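Local coordinates for glycoside hydrolase 15-related protein (Kribbella flavida, PDB 5Z3E) that hydrolyses the alpha-1,6-glucosidic linkage of isomaltose from its non-reducing end, releasing beta-D-glucose and D-glucose during intracellular breakdown of a cyclic tetrasaccharide, at residues Leu35-Ile49 against His385-Pro399. The protein carries 1 engineered substitution. Residues are numbered along the deposited sequence; the frame is centred on the assembly and turned at random. Where two conformers were deposited one is given.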
ATOM      1  N   LEU A  35     -23.508  10.094  -9.541  1.00 14.99           N
ATOM      2  CA  LEU A  35     -22.373  10.900  -9.951  1.00 16.15           C
ATOM      3  C   LEU A  35     -22.189  12.050  -9.024  1.00 15.58           C
ATOM      4  O   LEU A  35     -21.043  12.380  -8.641  1.00 15.98           O
ATOM      5  CB  LEU A  35     -22.585  11.401 -11.388  1.00 17.40           C
ATOM      6  CG  LEU A  35     -22.308  10.385 -12.463  1.00 20.98           C
ATOM      7  CD1 LEU A  35     -22.853  10.868 -13.812  1.00 26.43           C
ATOM      8  CD2 LEU A  35     -20.811  10.063 -12.572  1.00 22.39           C
ATOM      9  N   ALA A  36     -23.254  12.709  -8.631  1.00 16.41           N
ATOM     10  CA  ALA A  36     -23.141  13.843  -7.722  1.00 17.36           C
ATOM     11  C   ALA A  36     -22.486  13.407  -6.415  1.00 16.37           C
ATOM     12  O   ALA A  36     -21.601  14.082  -5.890  1.00 17.13           O
ATOM     13  CB  ALA A  36     -24.487  14.492  -7.476  1.00 20.43           C
ATOM     14  N   ARG A  37     -22.927  12.272  -5.879  1.00 15.91           N
ATOM     15  CA  ARG A  37     -22.404  11.841  -4.603  1.00 15.86           C
ATOM     16  C   ARG A  37     -20.945  11.388  -4.693  1.00 14.73           C
ATOM     17  O   ARG A  37     -20.133  11.648  -3.797  1.00 15.18           O
ATOM     18  CB  ARG A  37     -23.323  10.822  -3.998  1.00 19.62           C
ATOM     19  CG  ARG A  37     -24.647  11.530  -3.509  1.00 22.11           C
ATOM     20  CD  ARG A  37     -25.798  10.585  -3.337  1.00 24.36           C
ATOM     21  NE  ARG A  37     -26.928  11.209  -2.722  1.00 28.27           N
ATOM     22  CZ  ARG A  37     -27.755  12.050  -3.357  1.00 41.37           C
ATOM     23  NH1 ARG A  37     -27.559  12.371  -4.660  1.00 31.27           N
ATOM     24  NH2 ARG A  37     -28.788  12.552  -2.724  1.00 38.10           N
ATOM     25  N   LEU A  38     -20.615  10.693  -5.778  1.00 14.15           N
ATOM     26  CA  LEU A  38     -19.246  10.217  -5.956  1.00 14.12           C
ATOM     27  C   LEU A  38     -18.288  11.371  -6.209  1.00 13.61           C
ATOM     28  O   LEU A  38     -17.144  11.357  -5.731  1.00 14.96           O
ATOM     29  CB  LEU A  38     -19.235   9.158  -7.065  1.00 15.54           C
ATOM     30  CG  LEU A  38     -20.064   7.909  -6.721  1.00 17.43           C
ATOM     31  CD1 LEU A  38     -20.286   7.052  -7.949  1.00 20.94           C
ATOM     32  CD2 LEU A  38     -19.410   7.091  -5.638  1.00 19.32           C
ATOM     33  N   HIS A  39     -18.724  12.370  -6.962  1.00 14.33           N
ATOM     34  CA  HIS A  39     -17.904  13.556  -7.164  1.00 14.62           C
ATOM     35  C   HIS A  39     -17.682  14.265  -5.850  1.00 14.87           C
ATOM     36  O   HIS A  39     -16.559  14.709  -5.552  1.00 16.66           O
ATOM     37  CB  HIS A  39     -18.588  14.498  -8.132  1.00 15.85           C
ATOM     38  CG  HIS A  39     -18.528  14.056  -9.556  1.00 17.09           C
ATOM     39  ND1 HIS A  39     -19.419  14.515 -10.487  1.00 23.15           N
ATOM     40  CD2 HIS A  39     -17.681  13.262 -10.222  1.00 20.17           C
ATOM     41  CE1 HIS A  39     -19.125  14.006 -11.675  1.00 24.00           C
ATOM     42  NE2 HIS A  39     -18.083  13.226 -11.540  1.00 21.45           N
ATOM     43  N   GLU A  40     -18.712  14.395  -5.031  1.00 14.84           N
ATOM     44  CA  GLU A  40     -18.562  15.046  -3.744  1.00 15.82           C
ATOM     45  C   GLU A  40     -17.602  14.290  -2.820  1.00 15.01           C
ATOM     46  O   GLU A  40     -16.771  14.906  -2.157  1.00 15.11           O
ATOM     47  CB  GLU A  40     -19.932  15.226  -3.079  1.00 18.67           C
ATOM     48  CG  GLU A  40     -19.825  15.704  -1.660  1.00 22.44           C
ATOM     49  CD  GLU A  40     -19.080  16.998  -1.422  1.00 26.76           C
ATOM     50  OE1 GLU A  40     -18.835  17.794  -2.388  1.00 27.08           O
ATOM     51  OE2 GLU A  40     -18.775  17.257  -0.203  1.00 35.85           O
ATOM     52  N   LEU A  41     -17.699  12.968  -2.808  1.00 14.20           N
ATOM     53  CA  LEU A  41     -16.784  12.186  -1.983  1.00 14.08           C
ATOM     54  C   LEU A  41     -15.347  12.304  -2.501  1.00 13.10           C
ATOM     55  O   LEU A  41     -14.413  12.275  -1.715  1.00 13.49           O
ATOM     56  CB  LEU A  41     -17.235  10.734  -1.958  1.00 14.05           C
ATOM     57  CG  LEU A  41     -16.435   9.752  -1.114  1.00 15.46           C
ATOM     58  CD1 LEU A  41     -16.218  10.247   0.319  1.00 18.25           C
ATOM     59  CD2 LEU A  41     -17.128   8.405  -1.094  1.00 17.01           C
ATOM     60  N   ALA A  42     -15.161  12.462  -3.802  1.00 12.80           N
ATOM     61  CA  ALA A  42     -13.814  12.694  -4.333  1.00 13.23           C
ATOM     62  C   ALA A  42     -13.284  14.042  -3.866  1.00 12.69           C
ATOM     63  O   ALA A  42     -12.135  14.146  -3.424  1.00 13.10           O
ATOM     64  CB  ALA A  42     -13.801  12.582  -5.846  1.00 13.83           C
ATOM     65  N   ARG A  43     -14.088  15.096  -3.981  1.00 13.73           N
ATOM     66  CA  ARG A  43     -13.666  16.420  -3.536  1.00 14.50           C
ATOM     67  C   ARG A  43     -13.335  16.382  -2.059  1.00 13.71           C
ATOM     68  O   ARG A  43     -12.308  16.895  -1.622  1.00 14.19           O
ATOM     69  CB  ARG A  43     -14.807  17.444  -3.830  1.00 16.70           C
ATOM     70  CG  ARG A  43     -14.434  18.809  -3.525  1.00 22.07           C
ATOM     71  CD  ARG A  43     -15.666  19.656  -3.172  1.00 24.15           C
ATOM     72  NE  ARG A  43     -16.341  19.187  -1.947  1.00 24.35           N
ATOM     73  CZ  ARG A  43     -15.830  19.245  -0.705  1.00 24.01           C
ATOM     74  NH1 ARG A  43     -14.677  19.831  -0.453  1.00 25.77           N
ATOM     75  NH2 ARG A  43     -16.518  18.734   0.303  1.00 25.39           N
ATOM     76  N   HIS A  44     -14.205  15.771  -1.251  1.00 13.84           N
ATOM     77  CA  HIS A  44     -13.962  15.671   0.167  1.00 14.08           C
ATOM     78  C   HIS A  44     -12.704  14.866   0.464  1.00 13.51           C
ATOM     79  O   HIS A  44     -11.966  15.201   1.387  1.00 13.94           O
ATOM     80  CB  HIS A  44     -15.169  15.047   0.886  1.00 15.04           C
ATOM     81  CG  HIS A  44     -14.942  14.812   2.335  1.00 14.75           C
ATOM     82  ND1 HIS A  44     -14.868  15.844   3.261  1.00 16.95           N
ATOM     83  CD2 HIS A  44     -14.684  13.675   3.023  1.00 16.25           C
ATOM     84  CE1 HIS A  44     -14.598  15.340   4.447  1.00 18.30           C
ATOM     85  NE2 HIS A  44     -14.491  14.032   4.337  1.00 18.01           N
ATOM     86  N   SER A  45     -12.460  13.807  -0.303  1.00 12.88           N
ATOM     87  CA  SER A  45     -11.266  13.002  -0.104  1.00 11.86           C
ATOM     88  C   SER A  45     -10.009  13.836  -0.290  1.00 12.08           C
ATOM     89  O   SER A  45      -9.063  13.747   0.500  1.00 12.46           O
ATOM     90  CB  SER A  45     -11.258  11.816  -1.059  1.00 11.80           C
ATOM     91  OG  SER A  45     -12.249  10.847  -0.713  1.00 12.54           O
ATOM     92  N   HIS A  46      -9.948  14.609  -1.366  1.00 12.05           N
ATOM     93  CA  HIS A  46      -8.821  15.500  -1.557  1.00 12.43           C
ATOM     94  C   HIS A  46      -8.693  16.481  -0.405  1.00 12.69           C
ATOM     95  O   HIS A  46      -7.592  16.732   0.111  1.00 12.98           O
ATOM     96  CB  HIS A  46      -8.951  16.237  -2.879  1.00 13.65           C
ATOM     97  CG  HIS A  46      -7.971  17.359  -3.007  1.00 13.06           C
ATOM     98  ND1 HIS A  46      -8.295  18.651  -2.752  1.00 15.69           N
ATOM     99  CD2 HIS A  46      -6.655  17.364  -3.334  1.00 13.68           C
ATOM    100  CE1 HIS A  46      -7.216  19.400  -2.897  1.00 16.15           C
ATOM    101  NE2 HIS A  46      -6.209  18.651  -3.265  1.00 14.27           N
ATOM    102  N   ALA A  47      -9.813  17.062   0.041  1.00 13.27           N
ATOM    103  CA  ALA A  47      -9.782  18.050   1.092  1.00 14.93           C
ATOM    104  C   ALA A  47      -9.305  17.472   2.407  1.00 14.47           C
ATOM    105  O   ALA A  47      -8.502  18.101   3.098  1.00 15.17           O
ATOM    106  CB  ALA A  47     -11.163  18.700   1.253  1.00 17.71           C
ATOM    107  N   VAL A  48      -9.776  16.304   2.784  0.61 13.92           N
ATOM    108  CA  VAL A  48      -9.430  15.787   4.081  0.61 14.69           C
ATOM    109  C   VAL A  48      -7.960  15.310   4.105  0.61 13.33           C
ATOM    110  O   VAL A  48      -7.277  15.462   5.111  0.61 13.68           O
ATOM    111  CB  VAL A  48     -10.476  14.758   4.555  0.61 15.38           C
ATOM    112  CG1 VAL A  48     -10.321  13.468   3.791  0.61 13.78           C
ATOM    113  CG2 VAL A  48     -10.379  14.489   6.029  0.61 14.36           C
ATOM    114  N   ILE A  49      -7.458  14.789   2.988  1.00 11.91           N
ATOM    115  CA  ILE A  49      -6.055  14.403   2.918  1.00 11.55           C
ATOM    116  C   ILE A  49      -5.163  15.633   3.037  1.00 11.25           C
ATOM    117  O   ILE A  49      -4.199  15.670   3.812  1.00 12.13           O
ATOM    118  CB  ILE A  49      -5.766  13.623   1.617  1.00 10.87           C
ATOM    119  CG1 ILE A  49      -6.390  12.224   1.660  1.00 11.03           C
ATOM    120  CG2 ILE A  49      -4.270  13.543   1.372  1.00 10.93           C
ATOM    121  CD1 ILE A  49      -6.502  11.552   0.314  1.00 10.84           C
ATOM    122  N   HIS A 385      -9.282   7.165   1.790  1.00  9.94           N
ATOM    123  CA  HIS A 385      -9.526   8.241   0.858  1.00 10.00           C
ATOM    124  C   HIS A 385      -8.618   8.208  -0.359  1.00  9.70           C
ATOM    125  O   HIS A 385      -9.052   8.476  -1.478  1.00 10.42           O
ATOM    126  CB  HIS A 385      -9.459   9.587   1.585  1.00 10.95           C
ATOM    127  CG  HIS A 385     -10.623   9.802   2.511  1.00 11.41           C
ATOM    128  ND1 HIS A 385     -11.858  10.203   2.035  1.00 11.94           N
ATOM    129  CD2 HIS A 385     -10.777   9.614   3.842  1.00 12.43           C
ATOM    130  CE1 HIS A 385     -12.700  10.262   3.039  1.00 12.63           C
ATOM    131  NE2 HIS A 385     -12.086   9.910   4.162  1.00 13.53           N
ATOM    132  N   GLY A 386      -7.338   7.884  -0.138  1.00  9.29           N
ATOM    133  CA  GLY A 386      -6.440   7.765  -1.269  1.00  9.58           C
ATOM    134  C   GLY A 386      -6.870   6.693  -2.242  1.00  8.89           C
ATOM    135  O   GLY A 386      -6.836   6.896  -3.456  1.00  9.31           O
ATOM    136  N   MET A 387      -7.260   5.542  -1.711  1.00  8.85           N
ATOM    137  CA  MET A 387      -7.705   4.452  -2.560  1.00  9.24           C
ATOM    138  C   MET A 387      -9.014   4.769  -3.276  1.00  9.47           C
ATOM    139  O   MET A 387      -9.214   4.379  -4.427  1.00 10.13           O
ATOM    140  CB  MET A 387      -7.869   3.152  -1.776  1.00 10.09           C
ATOM    141  CG  MET A 387      -6.663   2.599  -1.170  1.00 11.92           C
ATOM    142  SD  MET A 387      -5.310   2.225  -2.384  1.00 10.20           S
ATOM    143  CE  MET A 387      -6.002   0.873  -3.234  1.00 17.79           C
ATOM    144  N   TYR A 388      -9.918   5.474  -2.595  1.00 10.04           N
ATOM    145  CA  TYR A 388     -11.141   5.932  -3.247  1.00 10.69           C
ATOM    146  C   TYR A 388     -10.801   6.799  -4.463  1.00 10.33           C
ATOM    147  O   TYR A 388     -11.361   6.611  -5.559  1.00 11.06           O
ATOM    148  CB  TYR A 388     -12.015   6.717  -2.264  1.00 11.54           C
ATOM    149  CG  TYR A 388     -13.247   7.248  -2.946  1.00 12.05           C
ATOM    150  CD1 TYR A 388     -14.341   6.440  -3.139  1.00 13.11           C
ATOM    151  CD2 TYR A 388     -13.278   8.543  -3.452  1.00 12.98           C
ATOM    152  CE1 TYR A 388     -15.448   6.912  -3.822  1.00 15.37           C
ATOM    153  CE2 TYR A 388     -14.354   9.014  -4.142  1.00 14.31           C
ATOM    154  CZ  TYR A 388     -15.454   8.228  -4.304  1.00 15.40           C
ATOM    155  OH  TYR A 388     -16.558   8.666  -5.012  1.00 17.17           O
ATOM    156  N   LEU A 389      -9.869   7.738  -4.280  1.00 10.03           N
ATOM    157  CA  LEU A 389      -9.455   8.582  -5.389  1.00 10.18           C
ATOM    158  C   LEU A 389      -8.883   7.783  -6.544  1.00  9.67           C
ATOM    159  O   LEU A 389      -9.163   8.085  -7.712  1.00 10.19           O
ATOM    160  CB  LEU A 389      -8.465   9.642  -4.923  1.00 10.17           C
ATOM    161  CG  LEU A 389      -9.058  10.741  -4.045  1.00 11.17           C
ATOM    162  CD1 LEU A 389      -7.952  11.652  -3.575  1.00 12.27           C
ATOM    163  CD2 LEU A 389     -10.118  11.548  -4.820  1.00 13.32           C
ATOM    164  N   ILE A 390      -8.059   6.778  -6.257  1.00  9.13           N
ATOM    165  CA  ILE A 390      -7.497   5.950  -7.311  1.00  9.11           C
ATOM    166  C   ILE A 390      -8.601   5.248  -8.088  1.00  9.28           C
ATOM    167  O   ILE A 390      -8.610   5.267  -9.312  1.00 10.09           O
ATOM    168  CB  ILE A 390      -6.465   4.949  -6.758  1.00  9.03           C
ATOM    169  CG1 ILE A 390      -5.266   5.673  -6.160  1.00  8.98           C
ATOM    170  CG2 ILE A 390      -6.032   3.992  -7.862  1.00  9.33           C
ATOM    171  CD1 ILE A 390      -4.306   4.786  -5.388  1.00  8.95           C
ATOM    172  N   LEU A 391      -9.519   4.588  -7.385  1.00  9.61           N
ATOM    173  CA  LEU A 391     -10.549   3.834  -8.079  1.00 10.07           C
ATOM    174  C   LEU A 391     -11.485   4.776  -8.873  1.00 10.45           C
ATOM    175  O   LEU A 391     -11.855   4.490 -10.014  1.00 11.14           O
ATOM    176  CB  LEU A 391     -11.331   2.974  -7.093  1.00 10.20           C
ATOM    177  CG  LEU A 391     -12.471   2.152  -7.706  1.00 10.39           C
ATOM    178  CD1 LEU A 391     -12.019   1.335  -8.885  1.00 11.11           C
ATOM    179  CD2 LEU A 391     -13.107   1.288  -6.627  1.00 11.86           C
ATOM    180  N   ALA A 392     -11.847   5.889  -8.267  1.00 10.52           N
ATOM    181  CA  ALA A 392     -12.680   6.879  -8.959  1.00 11.40           C
ATOM    182  C   ALA A 392     -11.983   7.331 -10.239  1.00 11.55           C
ATOM    183  O   ALA A 392     -12.608   7.451 -11.281  1.00 12.77           O
ATOM    184  CB  ALA A 392     -12.986   8.043  -8.063  1.00 12.62           C
ATOM    185  N   ASP A 393     -10.671   7.594 -10.162  1.00 10.88           N
ATOM    186  CA  ASP A 393      -9.940   8.014 -11.336  1.00 11.06           C
ATOM    187  C   ASP A 393      -9.893   6.911 -12.397  1.00 12.05           C
ATOM    188  O   ASP A 393     -10.041   7.189 -13.591  1.00 13.76           O
ATOM    189  CB  ASP A 393      -8.509   8.405 -10.931  1.00 11.87           C
ATOM    190  CG  ASP A 393      -7.746   8.978 -12.067  1.00 12.63           C
ATOM    191  OD1 ASP A 393      -8.277   9.904 -12.739  1.00 15.91           O
ATOM    192  OD2 ASP A 393      -6.610   8.521 -12.279  1.00 13.93           O
ATOM    193  N   GLU A 394      -9.676   5.678 -11.980  1.00 12.16           N
ATOM    194  CA  GLU A 394      -9.677   4.555 -12.931  1.00 14.72           C
ATOM    195  C   GLU A 394     -11.002   4.478 -13.694  1.00 16.40           C
ATOM    196  O   GLU A 394     -11.023   4.039 -14.849  1.00 20.80           O
ATOM    197  CB  GLU A 394      -9.441   3.265 -12.177  1.00 15.10           C
ATOM    198  CG  GLU A 394      -8.075   3.030 -11.812  1.00 19.19           C
ATOM    199  CD  GLU A 394      -7.184   2.721 -13.041  1.00 21.17           C
ATOM    200  OE1 GLU A 394      -7.309   1.670 -13.665  1.00 25.57           O
ATOM    201  OE2 GLU A 394      -6.365   3.564 -13.286  1.00 19.88           O
ATOM    202  N   LEU A 395     -12.081   4.853 -13.030  1.00 14.91           N
ATOM    203  CA  LEU A 395     -13.417   4.794 -13.623  1.00 17.42           C
ATOM    204  C   LEU A 395     -13.791   6.104 -14.271  1.00 19.90           C
ATOM    205  O   LEU A 395     -14.941   6.240 -14.726  1.00 25.11           O
ATOM    206  CB  LEU A 395     -14.412   4.375 -12.534  1.00 16.47           C
ATOM    207  CG  LEU A 395     -14.257   2.893 -12.115  1.00 15.23           C
ATOM    208  CD1 LEU A 395     -15.024   2.633 -10.828  1.00 15.59           C
ATOM    209  CD2 LEU A 395     -14.697   1.961 -13.230  1.00 17.98           C
ATOM    210  N   GLY A 396     -12.865   7.066 -14.398  1.00 18.18           N
ATOM    211  CA  GLY A 396     -13.065   8.283 -15.162  1.00 20.44           C
ATOM    212  C   GLY A 396     -13.909   9.291 -14.451  1.00 20.31           C
ATOM    213  O   GLY A 396     -14.463  10.189 -15.129  1.00 25.16           O
ATOM    214  N   LEU A 397     -13.977   9.229 -13.133  1.00 18.09           N
ATOM    215  CA  LEU A 397     -14.899   9.973 -12.354  1.00 25.24           C
ATOM    216  C   LEU A 397     -14.351  11.112 -11.608  1.00 38.36           C
ATOM    217  O   LEU A 397     -15.126  11.766 -10.895  1.00 48.09           O
ATOM    218  CB  LEU A 397     -15.640   9.099 -11.382  1.00 31.70           C
ATOM    219  CG  LEU A 397     -16.297   7.863 -11.977  1.00 45.13           C
ATOM    220  CD1 LEU A 397     -16.901   7.037 -10.878  1.00 45.63           C
ATOM    221  CD2 LEU A 397     -17.354   8.242 -13.010  1.00 50.90           C
ATOM    222  N   LEU A 398     -13.116  11.492 -11.803  1.00 28.02           N
ATOM    223  CA  LEU A 398     -12.587  12.628 -11.101  1.00 42.81           C
ATOM    224  C   LEU A 398     -13.050  13.855 -11.932  1.00 73.01           C
ATOM    225  O   LEU A 398     -12.848  13.853 -13.187  1.00 66.17           O
ATOM    226  CB  LEU A 398     -11.064  12.616 -10.971  1.00 41.00           C
ATOM    227  CG  LEU A 398     -10.633  11.542  -9.927  1.00 20.21           C
ATOM    228  CD1 LEU A 398      -9.161  11.668  -9.662  1.00 28.33           C
ATOM    229  CD2 LEU A 398     -11.361  11.580  -8.602  1.00 21.91           C
ATOM    230  N   PRO A 399     -13.743  14.838 -11.279  1.00 80.65           N
ATOM    231  CA  PRO A 399     -14.213  16.113 -11.915  1.00 58.60           C
ATOM    232  C   PRO A 399     -13.097  17.116 -11.914  1.00 53.12           C
ATOM    233  O   PRO A 399     -12.012  16.782 -12.386  1.00 78.68           O
ATOM    234  CB  PRO A 399     -15.359  16.585 -11.009  1.00 63.48           C
ATOM    235  CG  PRO A 399     -14.976  16.033  -9.674  1.00 49.73           C
ATOM    236  CD  PRO A 399     -14.266  14.694  -9.913  1.00 32.16           C
TER
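Helix 35-49 and helix 385-394 run roughly antiparallel, at 138°, their axes 9.2 Å apart at closest approach, with Ala42 set against Leu389 and Ser45 against His385; the contact joins helix 32-52, the first of the modelled chain, to helix 382-394, the last, in this largely helical family 15 fold. His385, Tyr388 and Leu389 enter the partner helix as knobs into holes. His385 ND1 donates to Ser45 OG (2.8 Å) within the imidazole plane, and in one of its two conformers Val48 puts CG1 over the centre of the same ring. With OG turned beside its own backbone N, Ser45 also donates to Leu41 O (2.8 Å), which takes Ser45 N from the opposite face of the carbonyl. CG of Tyr388 points directly opposite its main-chain N (chi1 177°), which lays the ring under Leu41 CD2 in a CH-pi contact and carries OH to Leu38 O (2.8 Å). That carbonyl is approached steeply, at a C=O...O angle of 107°, and still accepts Ala42 N. Leu389 CD2 and Leu398 CD2 both reach the small Ala42 CB. Beyond the Schellman motif that ends the helix, with Gly396 as its C-prime residue, Leu397 CD2 meets Leu35 CD2 (3.9 Å) and Pro399 CB makes a CH-pi contact with one face of the His39 ring, toward its rim. His44, obliquely beside His385, bonds to Asp352. Two buried polar side chains thus bond to the partner helix within an apolar seam; Ser45, itself held by Leu41 O, probably fixes the imidazole's rotation and favours a proton on ND1.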